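Local coordinates for transcriptional regulator, LacI family protein (Rhodococcus jostii, PDB 3K9C) that probably acts as a LacI-family transcription factor that binds regulatory DNA, with a periplasmic-binding-protein-like domain that in relatives senses small effectors, at residues Thr122-Ala135 / Met151-Gly165. Sequence-based numbering, arbitrary orientation.
Sequences TELGHRNIAHIDGA and MDRHGLSASATVVTG
His131 sits between Thr161 and Val163 in a parallel ladder: its N donates to Thr161 O (2.7 Å) and its O accepts from Val163 N (2.9 Å), each donor nearly in line with the C=O it meets. Thr161 N to Ile129 O and Asp133 N to Val163 O extend the ladder, and the short axes of strands 129-133 and 160-164 are inclined at 19°. Just ahead, Ser159 OG donates to Arg127 O (2.8 Å) from above the carbonyl plane, and a water joins Ser159 O to Thr161 OG1.

Among polar side chains, Asp133 OD1 accepts hydrogen bonds from Gly165 N (3.1 Å) and Ala135 N (2.9 Å) on opposite faces of its carboxylate, the latter closing an Asx turn; chi1 of 72° sets the carboxylate between its N and carbonyl carbon, turned to the neighbouring strand. OD2 forms a salt bridge with Arg144. With an alanine here, Arg144 would probably lose this salt bridge and the amides of Gly165 and Ala135 their shared acceptor.

Apolar packing follows both sheet faces. Ile132 CG1 meets Val163 CG2 (3.6 Å), beside Leu179 of helix 169-181, while on the other face the selenomethionine methyl CE of Met151 abuts Ile129 CB (3.6 Å). Beyond the strands, Thr122 CG2 makes a CH-pi contact over the His154 ring, 4.0 Å from its centroid and 17° off the normal, and Leu156 CD2 reaches the guanidinium edge of Arg127 at NE. With helix 140-153 linking the two strands, this is a beta-alpha-beta unit of the periplasmic-binding-protein-like fold, strand 160-164 lying outermost, within this chain, in one lobe's four-stranded parallel sheet.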
loop_
_atom_site.group_PDB
_atom_site.type_symbol
_atom_site.label_atom_id
_atom_site.label_comp_id
_atom_site.label_asym_id
_atom_site.label_seq_id
_atom_site.Cartn_x
_atom_site.Cartn_y
_atom_site.Cartn_z
ATOM N N THR B 122 -16.469 18.313 18.202
ATOM C CA THR B 122 -17.321 19.317 18.818
ATOM C C THR B 122 -16.815 19.545 20.253
ATOM O O THR B 122 -16.760 20.685 20.724
ATOM C CB THR B 122 -18.819 18.886 18.776
ATOM O OG1 THR B 122 -18.977 17.602 19.388
ATOM C CG2 THR B 122 -19.309 18.795 17.310
ATOM N N GLU B 123 -16.392 18.471 20.926
ATOM C CA GLU B 123 -15.872 18.598 22.288
ATOM C C GLU B 123 -14.655 19.515 22.317
ATOM O O GLU B 123 -14.379 20.144 23.338
ATOM C CB GLU B 123 -15.486 17.231 22.867
ATOM C CG GLU B 123 -15.075 17.286 24.343
ATOM C CD GLU B 123 -14.572 15.949 24.884
ATOM O OE1 GLU B 123 -15.355 14.973 24.909
ATOM O OE2 GLU B 123 -13.390 15.875 25.283
ATOM N N LEU B 124 -13.920 19.585 21.204
ATOM C CA LEU B 124 -12.744 20.456 21.113
ATOM C C LEU B 124 -13.164 21.855 20.657
ATOM O O LEU B 124 -12.323 22.721 20.399
ATOM C CB LEU B 124 -11.696 19.876 20.145
ATOM C CG LEU B 124 -10.723 18.823 20.701
ATOM C CD1 LEU B 124 -9.976 18.126 19.555
ATOM C CD2 LEU B 124 -9.732 19.497 21.654
ATOM N N GLY B 125 -14.475 22.060 20.544
ATOM C CA GLY B 125 -14.993 23.365 20.164
ATOM C C GLY B 125 -15.338 23.641 18.714
ATOM O O GLY B 125 -15.819 24.727 18.400
ATOM N N HIS B 126 -15.091 22.681 17.826
ATOM C CA HIS B 126 -15.372 22.863 16.404
ATOM C C HIS B 126 -16.868 22.881 16.095
ATOM O O HIS B 126 -17.642 22.118 16.677
ATOM C CB HIS B 126 -14.683 21.748 15.595
ATOM C CG HIS B 126 -13.186 21.796 15.649
ATOM N ND1 HIS B 126 -12.441 22.686 14.902
ATOM C CD2 HIS B 126 -12.297 21.085 16.381
ATOM C CE1 HIS B 126 -11.159 22.515 15.169
ATOM N NE2 HIS B 126 -11.042 21.552 16.064
ATOM N N ARG B 127 -17.272 23.752 15.175
ATOM C CA ARG B 127 -18.674 23.855 14.780
ATOM C C ARG B 127 -18.841 23.780 13.259
ATOM O O ARG B 127 -19.813 23.201 12.766
ATOM C CB ARG B 127 -19.281 25.151 15.332
ATOM C CG ARG B 127 -19.234 25.225 16.855
ATOM C CD ARG B 127 -19.917 26.469 17.388
ATOM N NE ARG B 127 -21.349 26.466 17.103
ATOM C CZ ARG B 127 -22.212 27.335 17.615
ATOM N NH1 ARG B 127 -21.787 28.280 18.444
ATOM N NH2 ARG B 127 -23.498 27.260 17.299
ATOM N N ASN B 128 -17.911 24.375 12.514
ATOM C CA ASN B 128 -17.966 24.309 11.054
ATOM C C ASN B 128 -17.153 23.076 10.717
ATOM O O ASN B 128 -15.940 23.154 10.530
ATOM C CB ASN B 128 -17.317 25.528 10.407
ATOM C CG ASN B 128 -18.080 26.799 10.678
ATOM O OD1 ASN B 128 -17.649 27.638 11.467
ATOM N ND2 ASN B 128 -19.232 26.944 10.034
ATOM N N ILE B 129 -17.827 21.937 10.658
ATOM C CA ILE B 129 -17.160 20.684 10.388
ATOM C C ILE B 129 -17.583 20.078 9.067
ATOM O O ILE B 129 -18.774 20.034 8.737
ATOM C CB ILE B 129 -17.429 19.701 11.529
ATOM C CG1 ILE B 129 -17.014 20.355 12.856
ATOM C CG2 ILE B 129 -16.671 18.395 11.294
ATOM C CD1 ILE B 129 -17.496 19.627 14.093
ATOM N N ALA B 130 -16.591 19.604 8.318
ATOM C CA ALA B 130 -16.842 19.014 7.022
ATOM C C ALA B 130 -16.501 17.536 6.949
ATOM O O ALA B 130 -15.652 17.023 7.688
ATOM C CB ALA B 130 -16.068 19.771 5.954
ATOM N N HIS B 131 -17.186 16.849 6.046
ATOM C CA HIS B 131 -16.947 15.440 5.829
ATOM C C HIS B 131 -16.724 15.228 4.340
ATOM O O HIS B 131 -17.483 15.744 3.511
ATOM C CB HIS B 131 -18.147 14.607 6.314
ATOM C CG HIS B 131 -18.052 13.152 5.970
ATOM N ND1 HIS B 131 -16.998 12.357 6.371
ATOM C CD2 HIS B 131 -18.871 12.355 5.246
ATOM C CE1 HIS B 131 -17.174 11.133 5.907
ATOM N NE2 HIS B 131 -18.305 11.104 5.223
ATOM N N ILE B 132 -15.648 14.524 4.003
ATOM C CA ILE B 132 -15.361 14.183 2.613
ATOM C C ILE B 132 -15.775 12.707 2.611
ATOM O O ILE B 132 -15.100 11.861 3.211
ATOM C CB ILE B 132 -13.847 14.369 2.281
ATOM C CG1 ILE B 132 -13.459 15.840 2.462
ATOM C CG2 ILE B 132 -13.559 13.942 0.833
ATOM C CD1 ILE B 132 -11.976 16.145 2.232
ATOM N N ASP B 133 -16.915 12.408 1.985
ATOM C CA ASP B 133 -17.437 11.040 1.982
ATOM C C ASP B 133 -16.781 10.070 1.013
ATOM O O ASP B 133 -15.984 10.461 0.161
ATOM C CB ASP B 133 -18.964 11.033 1.765
ATOM C CG ASP B 133 -19.373 11.397 0.347
ATOM O OD1 ASP B 133 -18.626 11.092 -0.611
ATOM O OD2 ASP B 133 -20.470 11.973 0.191
ATOM N N GLY B 134 -17.126 8.795 1.158
ATOM C CA GLY B 134 -16.543 7.776 0.310
ATOM C C GLY B 134 -17.348 7.423 -0.920
ATOM O O GLY B 134 -17.149 6.364 -1.508
ATOM N N ALA B 135 -18.258 8.311 -1.311
ATOM C CA ALA B 135 -19.088 8.081 -2.480
ATOM C C ALA B 135 -19.882 6.796 -2.301
ATOM O O ALA B 135 -20.611 6.648 -1.327
ATOM C CB ALA B 135 -18.223 8.002 -3.735
HETATM N N MSE B 151 -23.941 15.657 13.492
HETATM C CA MSE B 151 -23.875 17.116 13.462
HETATM C C MSE B 151 -25.209 17.710 13.930
HETATM O O MSE B 151 -25.247 18.711 14.650
HETATM C CB MSE B 151 -23.532 17.618 12.050
HETATM C CG MSE B 151 -22.083 17.387 11.608
HETATM SE SE MSE B 151 -20.832 18.365 12.732
HETATM C CE MSE B 151 -20.974 20.137 11.910
ATOM N N ASP B 152 -26.299 17.069 13.526
ATOM C CA ASP B 152 -27.633 17.522 13.883
ATOM C C ASP B 152 -27.866 17.395 15.389
ATOM O O ASP B 152 -28.507 18.251 15.999
ATOM C CB ASP B 152 -28.674 16.714 13.099
ATOM C CG ASP B 152 -30.082 17.272 13.238
ATOM O OD1 ASP B 152 -30.242 18.508 13.362
ATOM O OD2 ASP B 152 -31.031 16.464 13.201
ATOM N N ARG B 153 -27.323 16.336 15.986
ATOM C CA ARG B 153 -27.467 16.108 17.421
ATOM C C ARG B 153 -26.793 17.223 18.217
ATOM O O ARG B 153 -27.195 17.516 19.344
ATOM C CB ARG B 153 -26.850 14.764 17.817
ATOM C CG ARG B 153 -27.803 13.847 18.574
ATOM C CD ARG B 153 -27.069 12.700 19.259
ATOM N NE ARG B 153 -26.286 11.891 18.327
ATOM C CZ ARG B 153 -26.798 11.206 17.308
ATOM N NH1 ARG B 153 -28.108 11.224 17.074
ATOM N NH2 ARG B 153 -25.998 10.493 16.526
ATOM N N HIS B 154 -25.761 17.834 17.639
ATOM C CA HIS B 154 -25.054 18.919 18.307
ATOM C C HIS B 154 -25.586 20.292 17.910
ATOM O O HIS B 154 -25.016 21.308 18.296
ATOM C CB HIS B 154 -23.552 18.878 18.006
ATOM C CG HIS B 154 -22.811 17.787 18.719
ATOM N ND1 HIS B 154 -22.786 16.485 18.271
ATOM C CD2 HIS B 154 -22.071 17.809 19.853
ATOM C CE1 HIS B 154 -22.062 15.749 19.096
ATOM N NE2 HIS B 154 -21.617 16.529 20.066
ATOM N N GLY B 155 -26.670 20.319 17.140
ATOM C CA GLY B 155 -27.247 21.586 16.713
ATOM C C GLY B 155 -26.396 22.300 15.678
ATOM O O GLY B 155 -26.414 23.532 15.582
ATOM N N LEU B 156 -25.662 21.528 14.881
ATOM C CA LEU B 156 -24.775 22.097 13.874
ATOM C C LEU B 156 -25.141 21.777 12.418
ATOM O O LEU B 156 -24.298 21.896 11.526
ATOM C CB LEU B 156 -23.336 21.639 14.159
ATOM C CG LEU B 156 -22.793 21.888 15.577
ATOM C CD1 LEU B 156 -21.364 21.360 15.687
ATOM C CD2 LEU B 156 -22.828 23.386 15.897
ATOM N N SER B 157 -26.386 21.378 12.170
ATOM C CA SER B 157 -26.807 21.051 10.811
ATOM C C SER B 157 -26.575 22.181 9.806
ATOM O O SER B 157 -26.376 21.920 8.622
ATOM C CB SER B 157 -28.289 20.655 10.785
ATOM O OG SER B 157 -28.494 19.370 11.345
ATOM N N ALA B 158 -26.597 23.428 10.271
ATOM C CA ALA B 158 -26.399 24.571 9.376
ATOM C C ALA B 158 -24.924 24.896 9.104
ATOM O O ALA B 158 -24.615 25.729 8.249
ATOM C CB ALA B 158 -27.117 25.806 9.933
ATOM N N SER B 159 -24.016 24.248 9.830
ATOM C CA SER B 159 -22.591 24.478 9.613
ATOM C C SER B 159 -21.893 23.164 9.264
ATOM O O SER B 159 -20.669 23.031 9.410
ATOM C CB SER B 159 -21.952 25.127 10.844
ATOM O OG SER B 159 -22.244 24.414 12.027
ATOM N N ALA B 160 -22.685 22.196 8.798
ATOM C CA ALA B 160 -22.171 20.894 8.410
ATOM C C ALA B 160 -22.054 20.837 6.891
ATOM O O ALA B 160 -22.995 21.186 6.171
ATOM C CB ALA B 160 -23.103 19.782 8.917
ATOM N N THR B 161 -20.899 20.403 6.401
ATOM C CA THR B 161 -20.672 20.310 4.966
ATOM C C THR B 161 -20.215 18.911 4.557
ATOM O O THR B 161 -19.342 18.327 5.192
ATOM C CB THR B 161 -19.593 21.310 4.523
ATOM O OG1 THR B 161 -19.903 22.606 5.044
ATOM C CG2 THR B 161 -19.518 21.387 3.003
ATOM N N VAL B 162 -20.819 18.370 3.503
ATOM C CA VAL B 162 -20.430 17.060 3.001
ATOM C C VAL B 162 -20.077 17.176 1.526
ATOM O O VAL B 162 -20.896 17.607 0.721
ATOM C CB VAL B 162 -21.550 16.008 3.105
ATOM C CG1 VAL B 162 -21.016 14.665 2.589
ATOM C CG2 VAL B 162 -22.028 15.860 4.542
ATOM N N VAL B 163 -18.854 16.805 1.172
ATOM C CA VAL B 163 -18.450 16.857 -0.227
ATOM C C VAL B 163 -18.138 15.440 -0.673
ATOM O O VAL B 163 -17.621 14.629 0.105
ATOM C CB VAL B 163 -17.221 17.771 -0.436
ATOM C CG1 VAL B 163 -17.558 19.194 0.024
ATOM C CG2 VAL B 163 -16.021 17.232 0.329
ATOM N N THR B 164 -18.482 15.131 -1.916
ATOM C CA THR B 164 -18.244 13.805 -2.457
ATOM C C THR B 164 -16.741 13.581 -2.598
ATOM O O THR B 164 -16.028 14.407 -3.166
ATOM C CB THR B 164 -18.941 13.655 -3.812
ATOM O OG1 THR B 164 -20.342 13.902 -3.639
ATOM C CG2 THR B 164 -18.748 12.244 -4.364
ATOM N N GLY B 165 -16.260 12.472 -2.050
ATOM C CA GLY B 165 -14.843 12.184 -2.110
ATOM C C GLY B 165 -14.552 10.838 -2.729
ATOM O O GLY B 165 -15.005 10.539 -3.832
HETATM O O HOH W 1 -19.044 22.784 7.365
HETATM O O HOH W 2 -21.578 10.987 -2.337
#